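Local structure of mannitol dehydrogenase (Pseudomonas fluorescens, 1LJ8) at residues A[40-45]-A[185-190]; A[27-32]-A[275-280]; A[56-61]-A[124-129]. The protein binds NAD and probably acts as a mannitol 2-dehydrogenase, a long-chain dehydrogenase that oxidises mannitol to fructose. All coordinates share one frame; numbering follows the deposited sequence.

Contact 1: A[40-45]-A[185-190]; sequences AHQAYY and TVMSCD. With NAD (nicotinamide-adenine-dinucleotide), chain B.
Gln-42 and Cys-189 meet where the start of helix 42-50 faces the end of strand 185-188, and the contact is an amide laid against a thiol. From CB the glutamine takes its CG beside the backbone N (chi1 -56°), then bends at chi2 (96°), which turns the amide across the cysteine instead of sending it straight on. CG is the first atom to touch, 3.6 Å from SG of Cys-189. Its more distant neighbour is CE of Met-187, present here as selenomethionine, at 4.3 Å. At CD the sulfur lies over the flat face of the amide, with Cys-189 SG 3.5 Å from Gln-42 CD. At the tip, OE1 of Gln-42 lies 3.8 Å from Cys-189 SG, a looser contact, and NE2 of Gln-42 comes 3.6 Å from Cys-189 CB, a van der Waals contact like the rest.

The polar ends of the buried amide find partners on its own side. NE2 of Gln-42 donates to ND1 of His-41 at 3.0 Å, nearly straight (164°) and close to the amide plane but tilted from the imidazole plane, while OE1 is hydrogen-bonded to ND1 of His-38. Glutamine suits the place because it offers an NH2 donor group and a carbonyl acceptor and leaves a flat face for the small, polarisable cysteine.

One residue on, Asp-190 OD1 accepts a 2.8 Å hydrogen bond from the ribose hydroxyl O2D of NAD. The backbone N of Asp-190 donates to Ser-188 OG in an ST turn, while the carboxylate is also held by Thr-132 N at OD1 and by Ile-131 N and Tyr-136 OH at OD2. Strand 185-188 is the outermost strand on its side of the Rossmann sheet, next to strand 126-129, and helix 42-50 follows the short helix 36-40, whose Gly-36 and Phe-37 bind the cofactor.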
# COMPACT_ATOMS: atom_id res chain seq x y z
N ALA A 40 -4.42 -5.25 -9.36
CA ALA A 40 -5.37 -6.24 -8.79
C ALA A 40 -6.64 -5.61 -8.25
O ALA A 40 -7.62 -6.33 -7.97
CB ALA A 40 -4.68 -6.99 -7.62
N HIS A 41 -6.63 -4.29 -8.13
CA HIS A 41 -7.74 -3.59 -7.49
C HIS A 41 -8.37 -2.54 -8.39
O HIS A 41 -9.38 -2.82 -9.00
CB HIS A 41 -7.21 -3.00 -6.16
CG HIS A 41 -8.27 -2.40 -5.28
ND1 HIS A 41 -8.58 -1.06 -5.32
CD2 HIS A 41 -9.07 -2.96 -4.33
CE1 HIS A 41 -9.55 -0.81 -4.44
NE2 HIS A 41 -9.86 -1.95 -3.83
N GLN A 42 -7.78 -1.35 -8.52
CA GLN A 42 -8.43 -0.37 -9.40
C GLN A 42 -8.52 -0.80 -10.86
O GLN A 42 -9.57 -0.60 -11.51
CB GLN A 42 -7.69 0.99 -9.37
CG GLN A 42 -7.56 1.61 -7.95
CD GLN A 42 -6.21 1.27 -7.34
OE1 GLN A 42 -5.17 1.72 -7.84
NE2 GLN A 42 -6.21 0.46 -6.28
N ALA A 43 -7.45 -1.38 -11.42
CA ALA A 43 -7.55 -1.79 -12.84
C ALA A 43 -8.55 -2.97 -12.97
O ALA A 43 -9.24 -3.11 -13.99
CB ALA A 43 -6.16 -2.20 -13.37
N TYR A 44 -8.59 -3.80 -11.94
CA TYR A 44 -9.52 -4.94 -11.91
C TYR A 44 -10.99 -4.43 -11.98
O TYR A 44 -11.78 -4.87 -12.82
CB TYR A 44 -9.30 -5.70 -10.60
CG TYR A 44 -10.38 -6.71 -10.25
CD1 TYR A 44 -10.46 -7.93 -10.92
CD2 TYR A 44 -11.32 -6.41 -9.28
CE1 TYR A 44 -11.50 -8.85 -10.61
CE2 TYR A 44 -12.35 -7.32 -8.96
CZ TYR A 44 -12.42 -8.53 -9.64
OH TYR A 44 -13.42 -9.43 -9.33
N TYR A 45 -11.38 -3.50 -11.10
CA TYR A 45 -12.77 -3.01 -11.13
C TYR A 45 -13.08 -2.25 -12.41
O TYR A 45 -14.17 -2.33 -12.94
CB TYR A 45 -13.04 -2.09 -9.94
CG TYR A 45 -13.26 -2.81 -8.62
CD1 TYR A 45 -12.32 -2.71 -7.59
CD2 TYR A 45 -14.46 -3.49 -8.36
CE1 TYR A 45 -12.55 -3.27 -6.34
CE2 TYR A 45 -14.72 -4.02 -7.11
CZ TYR A 45 -13.76 -3.91 -6.10
OH TYR A 45 -14.00 -4.42 -4.85
N THR A 185 -9.57 14.91 -10.24
CA THR A 185 -9.67 14.49 -8.85
C THR A 185 -8.35 13.75 -8.59
O THR A 185 -7.81 13.10 -9.50
CB THR A 185 -10.82 13.46 -8.67
OG1 THR A 185 -12.08 14.08 -8.96
CG2 THR A 185 -10.85 12.90 -7.25
N VAL A 186 -7.82 13.86 -7.38
CA VAL A 186 -6.62 13.09 -7.00
C VAL A 186 -7.16 12.02 -6.04
O VAL A 186 -7.70 12.32 -4.96
CB VAL A 186 -5.55 13.91 -6.31
CG1 VAL A 186 -4.29 13.01 -6.08
CG2 VAL A 186 -5.10 15.04 -7.24
N MSE A 187 -7.00 10.77 -6.46
CA MSE A 187 -7.56 9.62 -5.76
C MSE A 187 -6.52 8.70 -5.16
O MSE A 187 -6.00 7.82 -5.84
CB MSE A 187 -8.46 8.86 -6.78
CG MSE A 187 -9.38 7.80 -6.17
SE MSE A 187 -10.40 6.82 -7.51
CE MSE A 187 -9.02 5.66 -8.29
N SER A 188 -6.25 8.83 -3.86
CA SER A 188 -5.24 7.99 -3.19
C SER A 188 -5.78 6.58 -2.95
O SER A 188 -6.89 6.42 -2.47
CB SER A 188 -4.88 8.56 -1.80
OG SER A 188 -3.95 7.67 -1.17
N CYS A 189 -4.97 5.59 -3.29
CA CYS A 189 -5.34 4.19 -3.04
C CYS A 189 -4.25 3.57 -2.16
O CYS A 189 -3.99 2.36 -2.23
CB CYS A 189 -5.48 3.41 -4.36
SG CYS A 189 -6.82 4.06 -5.36
N ASP A 190 -3.60 4.39 -1.34
CA ASP A 190 -2.59 3.87 -0.41
C ASP A 190 -3.14 3.62 1.00
O ASP A 190 -4.18 4.16 1.38
CB ASP A 190 -1.39 4.84 -0.33
CG ASP A 190 -0.51 4.78 -1.59
OD1 ASP A 190 0.07 3.68 -1.81
OD2 ASP A 190 -0.38 5.83 -2.32
PA NAD B . 4.76 -2.50 -5.61
O1A NAD B . 6.05 -2.61 -4.99
O2A NAD B . 4.24 -3.50 -6.59
O5B NAD B . 4.62 -1.10 -6.36
C5B NAD B . 4.89 0.14 -5.64
C4B NAD B . 4.77 1.17 -6.79
O4B NAD B . 4.97 2.51 -6.17
C3B NAD B . 5.91 1.12 -7.86
O3B NAD B . 5.30 1.49 -9.11
C2B NAD B . 6.92 2.16 -7.34
O2B NAD B . 7.78 2.66 -8.36
C1B NAD B . 5.98 3.25 -6.85
N9A NAD B . 6.54 4.17 -5.92
C8A NAD B . 7.27 3.96 -4.76
N7A NAD B . 7.57 5.09 -4.15
C5A NAD B . 7.00 6.07 -4.95
C6A NAD B . 6.99 7.46 -4.78
N6A NAD B . 7.53 8.12 -3.76
N1A NAD B . 6.36 8.22 -5.75
C2A NAD B . 5.74 7.64 -6.85
N3A NAD B . 5.73 6.26 -7.04
C4A NAD B . 6.38 5.52 -6.05
O3 NAD B . 3.72 -2.35 -4.42
PN NAD B . 2.16 -2.70 -4.31
O1N NAD B . 2.01 -4.06 -3.77
O2N NAD B . 1.56 -2.42 -5.62
O5D NAD B . 1.66 -1.72 -3.18
C5D NAD B . 1.68 -0.33 -3.47
C4D NAD B . 0.84 0.30 -2.45
O4D NAD B . -0.57 0.01 -2.59
C3D NAD B . 1.17 0.03 -0.94
O3D NAD B . 2.30 0.77 -0.50
C2D NAD B . -0.14 0.34 -0.24
O2D NAD B . -0.24 1.71 0.11
C1D NAD B . -1.21 -0.07 -1.29
N1N NAD B . -1.79 -1.41 -1.07
C2N NAD B . -1.14 -2.63 -1.34
C3N NAD B . -1.79 -3.79 -0.99
C7N NAD B . -1.08 -5.13 -1.24
O7N NAD B . -1.59 -6.14 -0.74
N7N NAD B . 0.07 -5.19 -1.89
C4N NAD B . -3.12 -3.76 -0.35
C5N NAD B . -3.75 -2.50 -0.14
C6N NAD B . -3.09 -1.29 -0.49

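Contact 2: A[27-32]-A[275-280]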
# COMPACT_ATOMS: atom_id res chain seq x y z
N GLN A 27 -8.55 6.82 -22.70
CA GLN A 27 -8.08 7.07 -21.32
C GLN A 27 -8.80 8.14 -20.55
O GLN A 27 -9.16 9.19 -21.09
CB GLN A 27 -6.59 7.42 -21.35
CG GLN A 27 -5.71 6.26 -21.84
CD GLN A 27 -4.32 6.69 -22.19
OE1 GLN A 27 -4.00 7.88 -22.12
NE2 GLN A 27 -3.49 5.75 -22.59
N GLY A 28 -9.00 7.85 -19.26
CA GLY A 28 -9.63 8.82 -18.38
C GLY A 28 -8.95 8.90 -17.03
O GLY A 28 -9.21 9.82 -16.23
N ILE A 29 -8.09 7.91 -16.74
CA ILE A 29 -7.37 7.89 -15.47
C ILE A 29 -5.87 7.81 -15.73
O ILE A 29 -5.45 7.04 -16.61
CB ILE A 29 -7.78 6.62 -14.66
CG1 ILE A 29 -9.28 6.68 -14.35
CG2 ILE A 29 -6.90 6.46 -13.39
CD1 ILE A 29 -9.84 5.28 -13.88
N ALA A 30 -5.09 8.61 -14.99
CA ALA A 30 -3.63 8.50 -15.04
C ALA A 30 -3.27 7.95 -13.64
O ALA A 30 -3.56 8.58 -12.60
CB ALA A 30 -2.94 9.85 -15.26
N HIS A 31 -2.64 6.77 -13.62
CA HIS A 31 -2.28 6.16 -12.34
C HIS A 31 -0.81 6.21 -12.03
O HIS A 31 0.00 5.62 -12.76
CB HIS A 31 -2.68 4.69 -12.28
CG HIS A 31 -2.44 4.11 -10.92
ND1 HIS A 31 -3.27 4.40 -9.86
CD2 HIS A 31 -1.39 3.42 -10.41
CE1 HIS A 31 -2.74 3.91 -8.75
NE2 HIS A 31 -1.59 3.31 -9.06
N ILE A 32 -0.46 6.87 -10.93
CA ILE A 32 0.94 6.95 -10.55
C ILE A 32 1.31 5.81 -9.59
O ILE A 32 0.75 5.68 -8.48
CB ILE A 32 1.27 8.30 -9.89
CG1 ILE A 32 0.84 9.43 -10.85
CG2 ILE A 32 2.81 8.37 -9.60
CD1 ILE A 32 1.09 10.85 -10.25
N PRO A 275 -15.75 6.72 -13.29
CA PRO A 275 -16.43 5.56 -13.88
C PRO A 275 -17.58 5.17 -12.91
O PRO A 275 -17.48 5.40 -11.69
CB PRO A 275 -15.37 4.45 -13.87
CG PRO A 275 -14.00 5.22 -13.77
CD PRO A 275 -14.35 6.43 -12.91
N ALA A 276 -18.61 4.53 -13.45
CA ALA A 276 -19.74 4.02 -12.65
C ALA A 276 -19.33 2.71 -11.93
O ALA A 276 -19.94 1.65 -12.10
CB ALA A 276 -20.95 3.77 -13.59
N TRP A 277 -18.29 2.79 -11.11
CA TRP A 277 -17.77 1.61 -10.40
C TRP A 277 -18.81 0.92 -9.50
O TRP A 277 -18.67 -0.27 -9.18
CB TRP A 277 -16.56 2.02 -9.53
CG TRP A 277 -15.27 2.29 -10.31
CD1 TRP A 277 -14.65 1.48 -11.24
CD2 TRP A 277 -14.39 3.42 -10.12
NE1 TRP A 277 -13.42 2.05 -11.62
CE2 TRP A 277 -13.25 3.22 -10.95
CE3 TRP A 277 -14.45 4.57 -9.31
CZ2 TRP A 277 -12.19 4.15 -11.00
CZ3 TRP A 277 -13.40 5.49 -9.37
CH2 TRP A 277 -12.28 5.27 -10.22
N GLU A 278 -19.84 1.65 -9.09
CA GLU A 278 -20.81 0.99 -8.20
C GLU A 278 -21.53 -0.14 -8.93
O GLU A 278 -22.07 -1.03 -8.27
CB GLU A 278 -21.86 1.98 -7.62
CG GLU A 278 -22.68 2.77 -8.65
CD GLU A 278 -22.00 4.11 -9.04
OE1 GLU A 278 -20.96 4.08 -9.74
OE2 GLU A 278 -22.51 5.20 -8.59
N LYS A 279 -21.55 -0.11 -10.26
CA LYS A 279 -22.21 -1.16 -11.03
C LYS A 279 -21.42 -2.47 -10.93
O LYS A 279 -21.95 -3.55 -11.28
CB LYS A 279 -22.37 -0.75 -12.50
CG LYS A 279 -23.43 0.37 -12.69
CD LYS A 279 -23.57 0.88 -14.12
CE LYS A 279 -24.60 2.05 -14.17
NZ LYS A 279 -24.68 2.68 -15.50
N VAL A 280 -20.17 -2.41 -10.47
CA VAL A 280 -19.39 -3.64 -10.33
C VAL A 280 -18.88 -3.88 -8.92
O VAL A 280 -17.80 -4.47 -8.73
CB VAL A 280 -18.21 -3.73 -11.33
CG1 VAL A 280 -18.79 -3.94 -12.76
CG2 VAL A 280 -17.34 -2.44 -11.25
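The first strand of the Rossmann fold, 27-32, meets a turn in the loop between strands 263-266 and 283-284, where residues 275-280 pass through a short 3-10 segment. Ile-29 makes the contact with a single atom. Its CG1 lies beside the backbone N (chi1 -62°) and the chain then runs on extended, which carries the terminal methyl CD1 away from the strand toward the turn. There CD1 rests 3.9 Å from CZ2 of Trp-277, approaching the indole obliquely, and 4.2 Å from CG of Pro-275. The isoleucine and the tryptophan reach for each other from opposite directions.

Pro-275 and Trp-277 form a ready-made apolar surface because the turn folds them together. Ala-276 is the centre of an inverse gamma turn, closed by a weak bond from Trp-277 N to Pro-275 O, and the proline CG sits 3.4 Å above the indole plane, offset toward its rim. A beta-branched isoleucine fits both needs of its position: its backbone keeps the extended form required in an inner strand of the mixed Rossmann sheet, lying parallel to its neighbours 126-129 and 59-64, and its longer branch projects far enough to touch the turn. The indole is polar at one atom only, NE1, and this is hydrogen-bonded to Thr-46 OG1 on helix 42-50, while the ring itself meets that of Trp-264 with the planes at about 45°.

Contact 3: A[56-61]-A[124-129]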
# COMPACT_ATOMS: atom_id res chain seq x y z
N LEU A 56 -15.92 2.68 -21.23
CA LEU A 56 -14.78 2.38 -22.10
C LEU A 56 -13.89 3.61 -22.27
O LEU A 56 -12.78 3.52 -22.83
CB LEU A 56 -15.25 1.91 -23.47
CG LEU A 56 -16.17 0.69 -23.48
CD1 LEU A 56 -16.50 0.29 -24.92
CD2 LEU A 56 -15.49 -0.45 -22.83
N ASP A 57 -14.38 4.75 -21.78
CA ASP A 57 -13.63 5.99 -21.85
C ASP A 57 -12.86 6.25 -20.56
O ASP A 57 -12.34 7.38 -20.32
CB ASP A 57 -14.56 7.16 -22.18
CG ASP A 57 -15.62 7.38 -21.14
OD1 ASP A 57 -16.26 6.39 -20.69
OD2 ASP A 57 -15.84 8.56 -20.81
N TRP A 58 -12.74 5.21 -19.74
CA TRP A 58 -12.01 5.32 -18.47
C TRP A 58 -10.78 4.40 -18.40
O TRP A 58 -10.42 3.87 -17.34
CB TRP A 58 -12.96 5.03 -17.29
CG TRP A 58 -13.92 6.20 -17.08
CD1 TRP A 58 -15.26 6.25 -17.42
CD2 TRP A 58 -13.63 7.43 -16.44
NE1 TRP A 58 -15.81 7.46 -17.01
CE2 TRP A 58 -14.83 8.19 -16.40
CE3 TRP A 58 -12.47 7.97 -15.88
CZ2 TRP A 58 -14.90 9.49 -15.81
CZ3 TRP A 58 -12.53 9.27 -15.29
CH2 TRP A 58 -13.76 10.01 -15.26
N SER A 59 -10.15 4.22 -19.56
CA SER A 59 -8.92 3.43 -19.60
C SER A 59 -7.86 4.12 -18.75
O SER A 59 -7.88 5.32 -18.54
CB SER A 59 -8.39 3.34 -21.04
OG SER A 59 -7.26 2.45 -21.11
N ILE A 60 -6.89 3.33 -18.28
CA ILE A 60 -5.83 3.84 -17.44
C ILE A 60 -4.50 4.02 -18.17
O ILE A 60 -4.06 3.13 -18.93
CB ILE A 60 -5.59 2.84 -16.28
CG1 ILE A 60 -6.85 2.78 -15.40
CG2 ILE A 60 -4.33 3.23 -15.43
CD1 ILE A 60 -6.94 1.37 -14.64
N CYS A 61 -3.87 5.18 -17.98
CA CYS A 61 -2.52 5.41 -18.50
C CYS A 61 -1.63 5.31 -17.25
O CYS A 61 -1.73 6.15 -16.31
CB CYS A 61 -2.38 6.82 -19.12
SG CYS A 61 -0.68 7.01 -19.82
N ILE A 124 -8.06 13.11 -19.29
CA ILE A 124 -7.63 12.58 -17.98
C ILE A 124 -8.39 13.36 -16.92
O ILE A 124 -8.16 14.56 -16.71
CB ILE A 124 -6.10 12.72 -17.77
CG1 ILE A 124 -5.40 11.88 -18.85
CG2 ILE A 124 -5.70 12.31 -16.33
CD1 ILE A 124 -5.72 10.37 -18.75
N ARG A 125 -9.26 12.65 -16.23
CA ARG A 125 -10.16 13.28 -15.23
C ARG A 125 -9.91 12.85 -13.79
O ARG A 125 -10.45 13.46 -12.86
CB ARG A 125 -11.63 12.99 -15.60
CG ARG A 125 -12.13 13.77 -16.86
CD ARG A 125 -13.23 12.99 -17.60
NE ARG A 125 -12.61 11.96 -18.43
CZ ARG A 125 -13.22 10.92 -19.00
NH1 ARG A 125 -14.52 10.72 -18.84
NH2 ARG A 125 -12.52 10.11 -19.79
N ILE A 126 -9.09 11.81 -13.63
CA ILE A 126 -8.71 11.34 -12.29
C ILE A 126 -7.23 10.99 -12.35
O ILE A 126 -6.79 10.33 -13.33
CB ILE A 126 -9.46 10.03 -11.90
CG1 ILE A 126 -10.95 10.31 -11.65
CG2 ILE A 126 -8.84 9.43 -10.60
CD1 ILE A 126 -11.79 9.01 -11.68
N VAL A 127 -6.46 11.45 -11.36
CA VAL A 127 -5.04 11.04 -11.20
C VAL A 127 -5.10 10.19 -9.90
O VAL A 127 -5.39 10.72 -8.81
CB VAL A 127 -4.07 12.25 -10.99
CG1 VAL A 127 -2.62 11.72 -10.69
CG2 VAL A 127 -4.03 13.06 -12.30
N SER A 128 -4.88 8.89 -10.03
CA SER A 128 -4.91 8.00 -8.89
C SER A 128 -3.50 7.64 -8.45
O SER A 128 -2.52 7.73 -9.22
CB SER A 128 -5.72 6.74 -9.21
OG SER A 128 -5.26 6.16 -10.42
N LEU A 129 -3.39 7.22 -7.18
CA LEU A 129 -2.10 6.93 -6.60
C LEU A 129 -1.92 5.63 -5.83
O LEU A 129 -2.78 5.26 -5.02
CB LEU A 129 -1.74 8.05 -5.56
CG LEU A 129 -1.94 9.55 -5.91
CD1 LEU A 129 -1.76 10.45 -4.64
CD2 LEU A 129 -0.93 9.94 -7.03
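Trp-58 and Arg-125 approach at about a right angle as side chains, yet their flat ends lie one on the other: the guanidinium stacks on the indole with the planes 27° apart. Arg-125 CZ is 3.9 Å from the centroid of the six-membered ring and almost directly above it, a cation-pi contact, while NH1 comes as close as 3.3 Å to CZ2 of Trp-58. Farther back, the arginine CB packs 3.7 Å from CH2 of the same ring. A bend at chi3 (-80°) brings the head over the indole.

Asp-57 works at the edge of the guanidinium. Arg-125 NH1 gives its OD2 a salt-bridging hydrogen bond of 3.2 Å, straight at 163° and near the guanidinium plane, although it meets the carboxylate from above that group's plane. NH2 makes a weak bond of 2.8 Å to the backbone O of Asp-57, and NE is held by the carbonyl O of Glu-123. Ile-126 CD1 meets the indole obliquely, 3.7 Å from CZ3 of Trp-58.

In the Rossmann sheet strand 27-32 lies between 59-64 and 126-129, so the contact bridges over it, and its Ile-29 also packs on Trp-58. Tryptophan gives the guanidinium a broad face and Ile-126 an apolar rim; arginine serves oxygens at its edge, and the aspartate carboxylate would tend to stabilise its charge.

How the contacts relate
From the N terminus the chain runs through strand 27-32, helix 42-50 and strand 59-64, and then meets these three in reverse order. Residues 124-129 come back to 56-61 and close the shortest loop, contact 3; residues 185-190 return to 40-45 as contact 1; residues 275-280 reach 27-32 as contact 2. Contact 3 is therefore nested in contact 1, and both in contact 2, with no crossing. All three belong to the Rossmann domain: strand 27-32 pairs with 59-64 and 126-129, and 126-129 with 185-188. Met-187 SE against Trp-277 CH2, and Pro-275 CG against Trp-58 CG, tie contact 2 directly to contacts 1 and 3.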